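Side-chain contacts in teichoic acid biosynthesis protein F (Staphylococcus epidermidis, PDB 3L7I), which takes part in teichoic acid biosynthesis and, in its modelled part, has the two Rossmann-like domains of a GT-B glycosyltransferase fold: residues D567-E572 / K675-L680; I541-T546 / F638-D643; E374-Q377 / N382-Y385. All coordinates share one frame; numbering follows the deposited sequence.

How the contacts relate
Contacts 1 and 2 belong to one Rossmann-like domain of the GT-B fold, built on the six-stranded parallel sheet, whereas contact 3 lies in the other, built on the seven-stranded sheet. The first two have centres about 14 Å apart and touch directly: Leu677 of contact 1 packs on Phe638 and Ile541 of contact 2, with Leu677 CG 3.7 Å from Ile541 CD1, so the surface helix pair continues inward to the strands. Contact 3 sits across the chain's centre from both. Its centre is about 38 Å from that of contact 2 and about 46 Å from that of contact 1, and the nearest atoms are about 19 Å and 28 Å away respectively.

Contact 1 (D567-E572 / K675-L680); sequences DNLYKE and KELKNL
Glu572 and Lys675 mark the closest backbone approach of this helix pair, their CA atoms 7.5 Å apart, and it is mostly side chains that fill the gap. The carboxylate of Glu572 is the centre of a salt-bridge network with two lysines. Its OE1 takes the stronger bond from Lys678 NZ, 2.7 Å away and nearly in line with the C-O bond. Lys675 NZ reaches the same OE1 at 3.2 Å in a weak bond; both ammonium groups thus share OE1, and Lys675 NZ also comes near Glu572 OE2 (3.4 Å), without a second bond being counted there. The glutamate chain bends at chi2 (-63°), which folds its carboxylate into the gap between the helices. Lys675 starts off pointing away from the partner helix and turns back through a bend at chi2; Lys678, bent at three torsions, passes beside the Glu572 carbonyl before its NZ reaches OE1. Long, flexible lysines suit this exposed border of the contact, where the aliphatic part spans the gap and the charge can still meet water. Beneath the charges the contact turns apolar: Leu569 CD2 and Leu677 CD2 approach loosely, at 4.5 Å. These leucines face the domain interior, Leu569 resting on Ile579 of strand 577-581 and Leu677 on Phe638 of strand 637-640, while Asn568 touches Tyr671 and Ala674, earlier on helix 670-677.

Contact 2 (I541-T546 / F638-D643); sequences IMYAPT and FFFAYD
Tyr543 reaches Phe640 with the far end of its side chain, since the nearest backbones, at Tyr543 and Phe638, stay 9.3 Å apart between their CA atoms. From CB, CG stands anti to the backbone N (chi1 180°), which carries the ring toward strand 637-640. Midway, one face of the ring carries Pro545 CG, 3.4 Å above its plane and displaced toward the rim; the side chain also touches Ile620 and Leu581. Ile620 belongs to strand 618-621, which separates strands 539-543 and 637-640 in the parallel sheet of this Rossmann-like domain, so the tyrosine has to span an intervening strand, and a long aromatic side chain suits that. At CZ the neighbour is Phe640 CD1, 4.2 Å off. The hydroxyl goes further: Tyr543 OH lies in the plane of the Phe640 ring, at its edge, 3.4 Å from CD1. It donates to a water 2.8 Å away, which in turn donates to Phe640 O at 3.2 Å; that oxygen also closes, weakly, an inverse gamma turn centred on Ala641, the second of two in succession. Beyond, Tyr642 lays CD1 over a face of the Phe640 ring, while its own hydroxyl is hydrogen-bonded to Glu551.

Contact 3 (E374-Q377 / N382-Y385); sequences EYMQ and NYRY
Met376 and Gln377 on helix 367-379 meet Tyr385 on strand 384-389, the helix and second strand of a beta-alpha-beta unit that starts with strand 354-358 in a Rossmann-like domain. Met376 works with both ends of its side chain. Its CB lies 3.3 Å from Tyr385 OH and 3.9 Å from Tyr385 CZ, and its CE turns back to within 3.5 Å of the same hydroxyl oxygen; the two side chains cross at about a right angle. That return comes from the bend at chi3 (77°), which also brings Met376 CE obliquely to Tyr383 CD1, 4.0 Å away. A flexible, unbranched thioether suits a place where one chain has to lie against two tyrosines. Gln377 runs past Tyr385 in the opposite direction, NE2 lying 3.2 Å from CD2 of the ring, with the amide plane turned 86° from the ring plane. This is van der Waals contact. Both polar atoms of the amide have hydrogen-bond partners beyond the two segments; OE1 accepts from Ser400 N, which helps fix the amide's rotation.

One shell further out, Tyr385 OH donates to Tyr380 O in the turn between helix and strand, giving the buried hydroxyl a polar partner amid methionine carbons. The Tyr385 ring rests on Ile355 and Phe357 of strand 354-358, which continues the apolar layer under the helix. Helix 706-721, near the C-terminus, closes the arrangement, with Ile714 against Met376 and Ile718 against Tyr383. From that same helix comes His715, whose ND1 is hydrogen-bonded to Tyr383 OH.

Contact 1 (D567-E572 / K675-L680)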
ATOM      1  N   ASP A 567      10.519 -51.926  42.897  1.00 69.33           N
ATOM      2  CA  ASP A 567      11.160 -52.939  43.720  1.00 71.39           C
ATOM      3  C   ASP A 567      10.181 -53.756  44.539  1.00 71.43           C
ATOM      4  O   ASP A 567      10.239 -54.988  44.529  1.00 72.11           O
ATOM      5  CB  ASP A 567      12.185 -52.319  44.650  1.00 73.75           C
ATOM      6  CG  ASP A 567      13.575 -52.435  44.109  1.00 75.22           C
ATOM      7  OD1 ASP A 567      13.874 -53.492  43.469  1.00 75.30           O
ATOM      8  OD2 ASP A 567      14.364 -51.479  44.322  1.00 76.52           O
ATOM      9  N   ASN A 568       9.298 -53.077  45.269  1.00 71.02           N
ATOM     10  CA  ASN A 568       8.362 -53.801  46.111  1.00 71.42           C
ATOM     11  C   ASN A 568       7.512 -54.663  45.211  1.00 69.74           C
ATOM     12  O   ASN A 568       7.374 -55.875  45.436  1.00 70.63           O
ATOM     13  CB  ASN A 568       7.468 -52.874  46.931  1.00 71.30           C
ATOM     14  CG  ASN A 568       6.739 -53.612  48.033  1.00 72.60           C
ATOM     15  OD1 ASN A 568       7.372 -54.254  48.866  1.00 74.90           O
ATOM     16  ND2 ASN A 568       5.407 -53.542  48.035  1.00 71.42           N
ATOM     17  N   LEU A 569       6.953 -54.020  44.189  1.00 67.58           N
ATOM     18  CA  LEU A 569       6.094 -54.677  43.232  1.00 66.04           C
ATOM     19  C   LEU A 569       6.799 -55.907  42.656  1.00 66.80           C
ATOM     20  O   LEU A 569       6.232 -56.996  42.597  1.00 67.03           O
ATOM     21  CB  LEU A 569       5.703 -53.678  42.134  1.00 64.07           C
ATOM     22  CG  LEU A 569       4.424 -52.872  42.341  1.00 62.95           C
ATOM     23  CD1 LEU A 569       4.137 -52.067  41.128  1.00 61.34           C
ATOM     24  CD2 LEU A 569       3.257 -53.793  42.558  1.00 62.80           C
ATOM     25  N   TYR A 570       8.045 -55.726  42.246  1.00 67.48           N
ATOM     26  CA  TYR A 570       8.839 -56.807  41.681  1.00 68.54           C
ATOM     27  C   TYR A 570       8.976 -57.968  42.666  1.00 70.60           C
ATOM     28  O   TYR A 570       8.797 -59.114  42.293  1.00 71.08           O
ATOM     29  CB  TYR A 570      10.208 -56.250  41.286  1.00 69.37           C
ATOM     30  CG  TYR A 570      11.101 -57.134  40.449  1.00 70.44           C
ATOM     31  CD1 TYR A 570      10.591 -58.093  39.562  1.00 69.89           C
ATOM     32  CD2 TYR A 570      12.463 -56.980  40.516  1.00 72.25           C
ATOM     33  CE1 TYR A 570      11.446 -58.877  38.796  1.00 71.18           C
ATOM     34  CE2 TYR A 570      13.301 -57.751  39.768  1.00 73.50           C
ATOM     35  CZ  TYR A 570      12.805 -58.687  38.908  1.00 72.97           C
ATOM     36  OH  TYR A 570      13.732 -59.404  38.178  1.00 74.60           O
ATOM     37  N   LYS A 571       9.286 -57.657  43.925  1.00 73.13           N
ATOM     38  CA  LYS A 571       9.378 -58.657  44.996  1.00 78.74           C
ATOM     39  C   LYS A 571       8.053 -59.394  45.253  1.00 80.33           C
ATOM     40  O   LYS A 571       8.038 -60.602  45.495  1.00 84.33           O
ATOM     41  CB  LYS A 571       9.839 -57.997  46.303  1.00 82.35           C
ATOM     42  CG  LYS A 571      11.353 -57.936  46.510  1.00 84.11           C
ATOM     43  CD  LYS A 571      11.718 -57.195  47.825  1.00 88.25           C
ATOM     44  CE  LYS A 571      13.045 -57.674  48.444  1.00 92.90           C
ATOM     45  NZ  LYS A 571      14.240 -57.542  47.548  1.00 90.35           N
ATOM     46  N   GLU A 572       6.952 -58.649  45.190  1.00 72.14           N
ATOM     47  CA  GLU A 572       5.645 -59.127  45.644  1.00 72.09           C
ATOM     48  C   GLU A 572       4.804 -59.755  44.553  1.00 70.68           C
ATOM     49  O   GLU A 572       3.889 -60.518  44.836  1.00 71.27           O
ATOM     50  CB  GLU A 572       4.839 -57.973  46.267  1.00 71.25           C
ATOM     51  CG  GLU A 572       5.311 -57.536  47.640  1.00 73.29           C
ATOM     52  CD  GLU A 572       5.173 -58.633  48.694  1.00 75.88           C
ATOM     53  OE1 GLU A 572       4.147 -59.343  48.681  1.00 75.84           O
ATOM     54  OE2 GLU A 572       6.085 -58.783  49.541  1.00 80.04           O
ATOM     55  N   LYS A 675      -0.223 -55.856  48.276  1.00 77.26           N
ATOM     56  CA  LYS A 675      -0.790 -57.036  48.891  1.00 79.63           C
ATOM     57  C   LYS A 675      -2.109 -57.405  48.218  1.00 80.15           C
ATOM     58  O   LYS A 675      -2.359 -58.566  47.930  1.00 81.14           O
ATOM     59  CB  LYS A 675      -0.975 -56.807  50.393  1.00 82.05           C
ATOM     60  CG  LYS A 675       0.332 -56.536  51.162  1.00 81.94           C
ATOM     61  CD  LYS A 675       1.375 -57.643  50.933  1.00 81.50           C
ATOM     62  CE  LYS A 675       2.538 -57.549  51.924  1.00 82.18           C
ATOM     63  NZ  LYS A 675       3.525 -58.661  51.743  1.00 82.44           N
ATOM     64  N   GLU A 676      -2.938 -56.407  47.950  1.00 81.38           N
ATOM     65  CA  GLU A 676      -4.251 -56.625  47.343  1.00 82.61           C
ATOM     66  C   GLU A 676      -4.190 -57.335  45.974  1.00 81.41           C
ATOM     67  O   GLU A 676      -4.928 -58.298  45.738  1.00 83.41           O
ATOM     68  CB  GLU A 676      -4.986 -55.288  47.223  1.00 82.34           C
ATOM     69  CG  GLU A 676      -6.468 -55.398  46.922  1.00 84.61           C
ATOM     70  CD  GLU A 676      -7.325 -55.374  48.168  1.00 87.93           C
ATOM     71  OE1 GLU A 676      -7.113 -56.228  49.066  1.00 89.65           O
ATOM     72  OE2 GLU A 676      -8.220 -54.503  48.243  1.00 89.01           O
ATOM     73  N   LEU A 677      -3.321 -56.847  45.082  1.00 76.31           N
ATOM     74  CA  LEU A 677      -3.045 -57.479  43.775  1.00 74.73           C
ATOM     75  C   LEU A 677      -2.684 -58.989  43.834  1.00 75.75           C
ATOM     76  O   LEU A 677      -2.861 -59.727  42.855  1.00 75.32           O
ATOM     77  CB  LEU A 677      -1.913 -56.725  43.063  1.00 71.99           C
ATOM     78  CG  LEU A 677      -2.197 -55.475  42.215  1.00 70.15           C
ATOM     79  CD1 LEU A 677      -3.609 -54.945  42.376  1.00 71.40           C
ATOM     80  CD2 LEU A 677      -1.180 -54.350  42.480  1.00 68.67           C
ATOM     81  N   LYS A 678      -2.155 -59.437  44.969  1.00103.12           N
ATOM     82  CA  LYS A 678      -1.720 -60.821  45.102  1.00104.52           C
ATOM     83  C   LYS A 678      -2.810 -61.739  44.565  1.00106.65           C
ATOM     84  O   LYS A 678      -2.538 -62.690  43.833  1.00106.88           O
ATOM     85  CB  LYS A 678      -1.439 -61.149  46.567  1.00106.42           C
ATOM     86  CG  LYS A 678      -0.270 -62.073  46.785  1.00106.66           C
ATOM     87  CD  LYS A 678       0.972 -61.512  46.122  1.00103.89           C
ATOM     88  CE  LYS A 678       2.187 -61.739  46.993  1.00104.41           C
ATOM     89  NZ  LYS A 678       2.029 -60.957  48.240  1.00105.25           N
ATOM     90  N   ASN A 679      -4.050 -61.420  44.922  1.00 82.46           N
ATOM     91  CA  ASN A 679      -5.205 -62.238  44.586  1.00 85.28           C
ATOM     92  C   ASN A 679      -6.292 -61.421  43.888  1.00 85.37           C
ATOM     93  O   ASN A 679      -7.219 -60.911  44.531  1.00 87.17           O
ATOM     94  CB  ASN A 679      -5.757 -62.881  45.857  1.00 88.70           C
ATOM     95  CG  ASN A 679      -6.938 -63.782  45.587  1.00 92.19           C
ATOM     96  OD1 ASN A 679      -7.366 -63.930  44.441  1.00 92.14           O
ATOM     97  ND2 ASN A 679      -7.478 -64.394  46.645  1.00 95.50           N
ATOM     98  N   LEU A 680      -6.172 -61.294  42.567  1.00 86.58           N
ATOM     99  CA  LEU A 680      -7.131 -60.509  41.797  1.00 86.62           C
ATOM    100  C   LEU A 680      -8.576 -60.967  42.008  1.00 90.71           C
ATOM    101  O   LEU A 680      -9.465 -60.141  42.229  1.00 91.76           O
ATOM    102  CB  LEU A 680      -6.785 -60.499  40.304  1.00 84.51           C
ATOM    103  CG  LEU A 680      -5.996 -59.287  39.802  1.00 80.68           C
ATOM    104  CD1 LEU A 680      -6.176 -59.118  38.306  1.00 79.51           C
ATOM    105  CD2 LEU A 680      -6.425 -58.024  40.527  1.00 80.44           C
TER

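Contact 2 (I541-T546 / F638-D643)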
ATOM      1  N   ILE A 541      -0.870 -56.239  34.852  1.00 62.90           N
ATOM      2  CA  ILE A 541      -1.317 -54.983  35.450  1.00 61.70           C
ATOM      3  C   ILE A 541      -0.926 -53.805  34.538  1.00 60.94           C
ATOM      4  O   ILE A 541       0.181 -53.783  33.963  1.00 60.83           O
ATOM      5  CB  ILE A 541      -0.702 -54.797  36.863  1.00 60.84           C
ATOM      6  CG1 ILE A 541      -1.218 -55.857  37.821  1.00 61.74           C
ATOM      7  CG2 ILE A 541      -1.052 -53.463  37.445  1.00 59.90           C
ATOM      8  CD1 ILE A 541      -0.325 -56.036  39.021  1.00 61.22           C
ATOM      9  N   MET A 542      -1.842 -52.851  34.380  1.00 60.66           N
ATOM     10  CA  MET A 542      -1.521 -51.597  33.691  1.00 60.03           C
ATOM     11  C   MET A 542      -1.587 -50.420  34.636  1.00 59.16           C
ATOM     12  O   MET A 542      -2.518 -50.304  35.425  1.00 59.24           O
ATOM     13  CB  MET A 542      -2.454 -51.324  32.519  1.00 60.66           C
ATOM     14  CG  MET A 542      -1.718 -50.687  31.353  1.00 60.67           C
ATOM     15  SD  MET A 542      -2.678 -49.506  30.393  1.00 60.84           S
ATOM     16  CE  MET A 542      -4.319 -49.945  30.922  1.00 61.27           C
ATOM     17  N   TYR A 543      -0.614 -49.528  34.537  1.00 58.60           N
ATOM     18  CA  TYR A 543      -0.549 -48.402  35.457  1.00 58.08           C
ATOM     19  C   TYR A 543      -0.512 -47.113  34.670  1.00 58.12           C
ATOM     20  O   TYR A 543       0.402 -46.891  33.894  1.00 58.19           O
ATOM     21  CB  TYR A 543       0.697 -48.527  36.320  1.00 57.65           C
ATOM     22  CG  TYR A 543       0.881 -47.419  37.309  1.00 57.41           C
ATOM     23  CD1 TYR A 543      -0.200 -46.853  37.965  1.00 57.63           C
ATOM     24  CD2 TYR A 543       2.142 -46.949  37.609  1.00 57.21           C
ATOM     25  CE1 TYR A 543      -0.021 -45.827  38.884  1.00 57.74           C
ATOM     26  CE2 TYR A 543       2.330 -45.945  38.517  1.00 57.29           C
ATOM     27  CZ  TYR A 543       1.253 -45.382  39.156  1.00 57.60           C
ATOM     28  OH  TYR A 543       1.486 -44.371  40.069  1.00 58.00           O
ATOM     29  N   ALA A 544      -1.485 -46.241  34.852  1.00 58.27           N
ATOM     30  CA  ALA A 544      -1.512 -45.041  34.024  1.00 58.53           C
ATOM     31  C   ALA A 544      -1.935 -43.819  34.819  1.00 58.72           C
ATOM     32  O   ALA A 544      -3.106 -43.448  34.836  1.00 59.08           O
ATOM     33  CB  ALA A 544      -2.424 -45.254  32.848  1.00 58.96           C
ATOM     34  N   PRO A 545      -0.966 -43.184  35.475  1.00 58.69           N
ATOM     35  CA  PRO A 545      -1.169 -42.037  36.354  1.00 59.19           C
ATOM     36  C   PRO A 545      -1.201 -40.758  35.549  1.00 59.90           C
ATOM     37  O   PRO A 545      -0.434 -40.627  34.591  1.00 59.97           O
ATOM     38  CB  PRO A 545       0.108 -42.027  37.202  1.00 59.05           C
ATOM     39  CG  PRO A 545       1.029 -43.080  36.608  1.00 58.44           C
ATOM     40  CD  PRO A 545       0.457 -43.519  35.320  1.00 58.43           C
ATOM     41  N   THR A 546      -2.031 -39.799  35.928  1.00 60.64           N
ATOM     42  CA  THR A 546      -1.958 -38.511  35.237  1.00 61.58           C
ATOM     43  C   THR A 546      -0.673 -37.756  35.546  1.00 62.18           C
ATOM     44  O   THR A 546      -0.005 -38.011  36.552  1.00 62.01           O
ATOM     45  CB  THR A 546      -3.110 -37.574  35.594  1.00 62.54           C
ATOM     46  OG1 THR A 546      -3.383 -37.685  36.994  1.00 62.73           O
ATOM     47  CG2 THR A 546      -4.336 -37.913  34.769  1.00 62.37           C
ATOM     48  N   PHE A 638      -7.885 -49.902  40.459  1.00 58.74           N
ATOM     49  CA  PHE A 638      -7.325 -49.382  41.703  1.00 59.51           C
ATOM     50  C   PHE A 638      -6.982 -47.920  41.491  1.00 59.17           C
ATOM     51  O   PHE A 638      -6.793 -47.471  40.349  1.00 58.20           O
ATOM     52  CB  PHE A 638      -6.053 -50.134  42.078  1.00 59.56           C
ATOM     53  CG  PHE A 638      -6.285 -51.563  42.461  1.00 60.32           C
ATOM     54  CD1 PHE A 638      -6.545 -51.912  43.793  1.00 61.93           C
ATOM     55  CD2 PHE A 638      -6.251 -52.571  41.503  1.00 59.77           C
ATOM     56  CE1 PHE A 638      -6.760 -53.238  44.157  1.00 62.97           C
ATOM     57  CE2 PHE A 638      -6.465 -53.890  41.873  1.00 60.79           C
ATOM     58  CZ  PHE A 638      -6.717 -54.221  43.195  1.00 62.38           C
ATOM     59  N   PHE A 639      -6.878 -47.182  42.586  1.00 60.24           N
ATOM     60  CA  PHE A 639      -6.713 -45.743  42.514  1.00 60.41           C
ATOM     61  C   PHE A 639      -5.695 -45.279  43.515  1.00 61.36           C
ATOM     62  O   PHE A 639      -5.992 -45.066  44.683  1.00 62.85           O
ATOM     63  CB  PHE A 639      -8.067 -45.058  42.683  1.00 61.27           C
ATOM     64  CG  PHE A 639      -9.038 -45.470  41.636  1.00 60.59           C
ATOM     65  CD1 PHE A 639      -8.994 -44.885  40.366  1.00 59.70           C
ATOM     66  CD2 PHE A 639      -9.915 -46.519  41.864  1.00 61.03           C
ATOM     67  CE1 PHE A 639      -9.853 -45.299  39.357  1.00 59.32           C
ATOM     68  CE2 PHE A 639     -10.776 -46.940  40.859  1.00 60.65           C
ATOM     69  CZ  PHE A 639     -10.751 -46.324  39.603  1.00 59.79           C
ATOM     70  N   PHE A 640      -4.474 -45.147  43.036  1.00 60.72           N
ATOM     71  CA  PHE A 640      -3.335 -44.834  43.872  1.00 61.73           C
ATOM     72  C   PHE A 640      -3.183 -43.307  44.010  1.00 62.60           C
ATOM     73  O   PHE A 640      -2.251 -42.698  43.487  1.00 62.44           O
ATOM     74  CB  PHE A 640      -2.124 -45.473  43.222  1.00 60.88           C
ATOM     75  CG  PHE A 640      -0.856 -45.223  43.923  1.00 62.01           C
ATOM     76  CD1 PHE A 640       0.295 -44.963  43.202  1.00 61.66           C
ATOM     77  CD2 PHE A 640      -0.787 -45.270  45.299  1.00 63.70           C
ATOM     78  CE1 PHE A 640       1.510 -44.747  43.849  1.00 62.99           C
ATOM     79  CE2 PHE A 640       0.427 -45.057  45.956  1.00 65.05           C
ATOM     80  CZ  PHE A 640       1.575 -44.789  45.230  1.00 64.69           C
ATOM     81  N   ALA A 641      -4.125 -42.694  44.711  1.00 63.77           N
ATOM     82  CA  ALA A 641      -4.089 -41.259  44.958  1.00 65.03           C
ATOM     83  C   ALA A 641      -3.120 -40.898  46.089  1.00 66.82           C
ATOM     84  O   ALA A 641      -3.534 -40.613  47.206  1.00 68.63           O
ATOM     85  CB  ALA A 641      -5.490 -40.746  45.273  1.00 65.94           C
ATOM     86  N   TYR A 642      -1.828 -40.898  45.796  1.00 66.60           N
ATOM     87  CA  TYR A 642      -0.842 -40.631  46.829  1.00 68.51           C
ATOM     88  C   TYR A 642      -0.790 -39.161  47.200  1.00 70.38           C
ATOM     89  O   TYR A 642      -0.487 -38.812  48.337  1.00 72.60           O
ATOM     90  CB  TYR A 642       0.538 -41.146  46.418  1.00 68.00           C
ATOM     91  CG  TYR A 642       1.055 -40.627  45.097  1.00 66.85           C
ATOM     92  CD1 TYR A 642       0.884 -41.364  43.923  1.00 64.76           C
ATOM     93  CD2 TYR A 642       1.741 -39.427  45.024  1.00 68.17           C
ATOM     94  CE1 TYR A 642       1.359 -40.908  42.708  1.00 64.01           C
ATOM     95  CE2 TYR A 642       2.225 -38.953  43.816  1.00 67.44           C
ATOM     96  CZ  TYR A 642       2.035 -39.697  42.655  1.00 65.36           C
ATOM     97  OH  TYR A 642       2.523 -39.219  41.451  1.00 64.94           O
ATOM     98  N   ASP A 643      -1.094 -38.298  46.244  1.00 69.77           N
ATOM     99  CA  ASP A 643      -1.091 -36.858  46.510  1.00 71.76           C
ATOM    100  C   ASP A 643      -2.492 -36.321  46.748  1.00 72.44           C
ATOM    101  O   ASP A 643      -2.705 -35.120  46.758  1.00 73.98           O
ATOM    102  CB  ASP A 643      -0.416 -36.087  45.377  1.00 71.38           C
ATOM    103  CG  ASP A 643      -0.994 -36.416  44.017  1.00 69.10           C
ATOM    104  OD1 ASP A 643      -1.913 -37.261  43.933  1.00 67.77           O
ATOM    105  OD2 ASP A 643      -0.526 -35.817  43.027  1.00 68.91           O
TER
HETATM  106  O   HOH W   1      -0.894 -43.078  40.607  1.00 32.00           O

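Contact 3 (E374-Q377 / N382-Y385)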
ATOM      1  N   GLU A 374     -11.284 -46.769   9.755  1.00 64.21           N
ATOM      2  CA  GLU A 374     -11.135 -48.174   9.391  1.00 65.96           C
ATOM      3  C   GLU A 374     -12.484 -48.817   9.019  1.00 67.25           C
ATOM      4  O   GLU A 374     -12.547 -49.734   8.181  1.00 69.12           O
ATOM      5  CB  GLU A 374     -10.386 -48.945  10.482  1.00 65.73           C
ATOM      6  CG  GLU A 374      -9.001 -48.353  10.736  1.00 64.82           C
ATOM      7  CD  GLU A 374      -8.071 -49.252  11.537  1.00 65.14           C
ATOM      8  OE1 GLU A 374      -8.583 -50.215  12.157  1.00 65.66           O
ATOM      9  OE2 GLU A 374      -6.837 -48.987  11.546  1.00 64.97           O
ATOM     10  N   TYR A 375     -13.564 -48.328   9.622  1.00 66.44           N
ATOM     11  CA  TYR A 375     -14.871 -48.865   9.305  1.00 67.75           C
ATOM     12  C   TYR A 375     -15.254 -48.414   7.924  1.00 68.75           C
ATOM     13  O   TYR A 375     -15.763 -49.192   7.135  1.00 70.67           O
ATOM     14  CB  TYR A 375     -15.930 -48.401  10.297  1.00 66.78           C
ATOM     15  CG  TYR A 375     -17.336 -48.704   9.824  1.00 68.21           C
ATOM     16  CD1 TYR A 375     -17.970 -49.900  10.168  1.00 69.55           C
ATOM     17  CD2 TYR A 375     -18.020 -47.805   9.015  1.00 68.39           C
ATOM     18  CE1 TYR A 375     -19.251 -50.183   9.729  1.00 71.06           C
ATOM     19  CE2 TYR A 375     -19.294 -48.073   8.574  1.00 69.88           C
ATOM     20  CZ  TYR A 375     -19.905 -49.261   8.931  1.00 71.24           C
ATOM     21  OH  TYR A 375     -21.177 -49.506   8.478  1.00 73.86           O
ATOM     22  N   MET A 376     -15.016 -47.149   7.620  1.00 67.60           N
ATOM     23  CA  MET A 376     -15.389 -46.640   6.304  1.00 68.56           C
ATOM     24  C   MET A 376     -14.555 -47.238   5.168  1.00 70.12           C
ATOM     25  O   MET A 376     -15.062 -47.460   4.081  1.00 71.84           O
ATOM     26  CB  MET A 376     -15.360 -45.114   6.281  1.00 67.00           C
ATOM     27  CG  MET A 376     -16.489 -44.529   7.076  1.00 66.15           C
ATOM     28  SD  MET A 376     -16.621 -42.768   6.860  1.00 64.81           S
ATOM     29  CE  MET A 376     -17.407 -42.629   5.248  1.00 66.70           C
ATOM     30  N   GLN A 377     -13.280 -47.496   5.424  1.00 69.70           N
ATOM     31  CA  GLN A 377     -12.445 -48.198   4.469  1.00 71.37           C
ATOM     32  C   GLN A 377     -13.079 -49.527   4.016  1.00 73.69           C
ATOM     33  O   GLN A 377     -13.080 -49.862   2.827  1.00 75.63           O
ATOM     34  CB  GLN A 377     -11.079 -48.462   5.087  1.00 70.69           C
ATOM     35  CG  GLN A 377     -10.157 -47.279   5.002  1.00 69.31           C
ATOM     36  CD  GLN A 377      -9.805 -46.943   3.573  1.00 70.54           C
ATOM     37  OE1 GLN A 377      -9.052 -47.677   2.922  1.00 72.14           O
ATOM     38  NE2 GLN A 377     -10.339 -45.827   3.071  1.00 69.95           N
ATOM     39  N   ASN A 382     -14.586 -46.122  -1.825  1.00 77.98           N
ATOM     40  CA  ASN A 382     -14.423 -45.257  -2.984  1.00 78.61           C
ATOM     41  C   ASN A 382     -14.571 -43.757  -2.710  1.00 76.50           C
ATOM     42  O   ASN A 382     -14.816 -42.972  -3.621  1.00 77.08           O
ATOM     43  CB  ASN A 382     -15.321 -45.719  -4.143  1.00 81.39           C
ATOM     44  CG  ASN A 382     -15.121 -47.207  -4.488  1.00 83.78           C
ATOM     45  OD1 ASN A 382     -14.007 -47.740  -4.397  1.00 83.88           O
ATOM     46  ND2 ASN A 382     -16.209 -47.879  -4.873  1.00 85.86           N
ATOM     47  N   TYR A 383     -14.396 -43.346  -1.462  1.00 74.17           N
ATOM     48  CA  TYR A 383     -14.359 -41.921  -1.155  1.00 72.23           C
ATOM     49  C   TYR A 383     -12.909 -41.431  -1.076  1.00 71.13           C
ATOM     50  O   TYR A 383     -11.990 -42.239  -0.893  1.00 71.45           O
ATOM     51  CB  TYR A 383     -15.058 -41.638   0.169  1.00 70.49           C
ATOM     52  CG  TYR A 383     -16.557 -41.763   0.152  1.00 71.35           C
ATOM     53  CD1 TYR A 383     -17.218 -42.331   1.222  1.00 70.91           C
ATOM     54  CD2 TYR A 383     -17.314 -41.302  -0.914  1.00 72.71           C
ATOM     55  CE1 TYR A 383     -18.590 -42.440   1.245  1.00 71.81           C
ATOM     56  CE2 TYR A 383     -18.697 -41.406  -0.904  1.00 73.65           C
ATOM     57  CZ  TYR A 383     -19.328 -41.983   0.185  1.00 73.21           C
ATOM     58  OH  TYR A 383     -20.699 -42.115   0.242  1.00 75.85           O
ATOM     59  N   ARG A 384     -12.698 -40.123  -1.218  1.00 69.99           N
ATOM     60  CA  ARG A 384     -11.362 -39.577  -1.030  1.00 68.90           C
ATOM     61  C   ARG A 384     -11.086 -39.395   0.473  1.00 66.82           C
ATOM     62  O   ARG A 384     -11.626 -38.484   1.111  1.00 65.41           O
ATOM     63  CB  ARG A 384     -11.167 -38.262  -1.801  1.00 68.68           C
ATOM     64  CG  ARG A 384      -9.720 -37.743  -1.760  1.00 67.96           C
ATOM     65  CD  ARG A 384      -9.362 -36.827  -2.937  1.00 68.68           C
ATOM     66  NE  ARG A 384      -9.463 -35.395  -2.631  1.00 67.14           N
ATOM     67  CZ  ARG A 384      -8.417 -34.601  -2.381  1.00 66.17           C
ATOM     68  NH1 ARG A 384      -7.175 -35.090  -2.388  1.00 66.55           N
ATOM     69  NH2 ARG A 384      -8.613 -33.314  -2.116  1.00 64.96           N
ATOM     70  N   TYR A 385     -10.265 -40.278   1.044  1.00 66.80           N
ATOM     71  CA  TYR A 385      -9.869 -40.150   2.443  1.00 65.05           C
ATOM     72  C   TYR A 385      -8.536 -39.414   2.615  1.00 64.16           C
ATOM     73  O   TYR A 385      -7.527 -39.743   1.965  1.00 65.16           O
ATOM     74  CB  TYR A 385      -9.838 -41.513   3.111  1.00 65.52           C
ATOM     75  CG  TYR A 385     -11.196 -42.174   3.143  1.00 66.28           C
ATOM     76  CD1 TYR A 385     -12.107 -41.892   4.153  1.00 65.11           C
ATOM     77  CD2 TYR A 385     -11.572 -43.071   2.156  1.00 68.35           C
ATOM     78  CE1 TYR A 385     -13.356 -42.492   4.184  1.00 65.95           C
ATOM     79  CE2 TYR A 385     -12.815 -43.682   2.177  1.00 69.24           C
ATOM     80  CZ  TYR A 385     -13.709 -43.389   3.191  1.00 68.03           C
ATOM     81  OH  TYR A 385     -14.951 -43.997   3.207  1.00 69.08           O
TER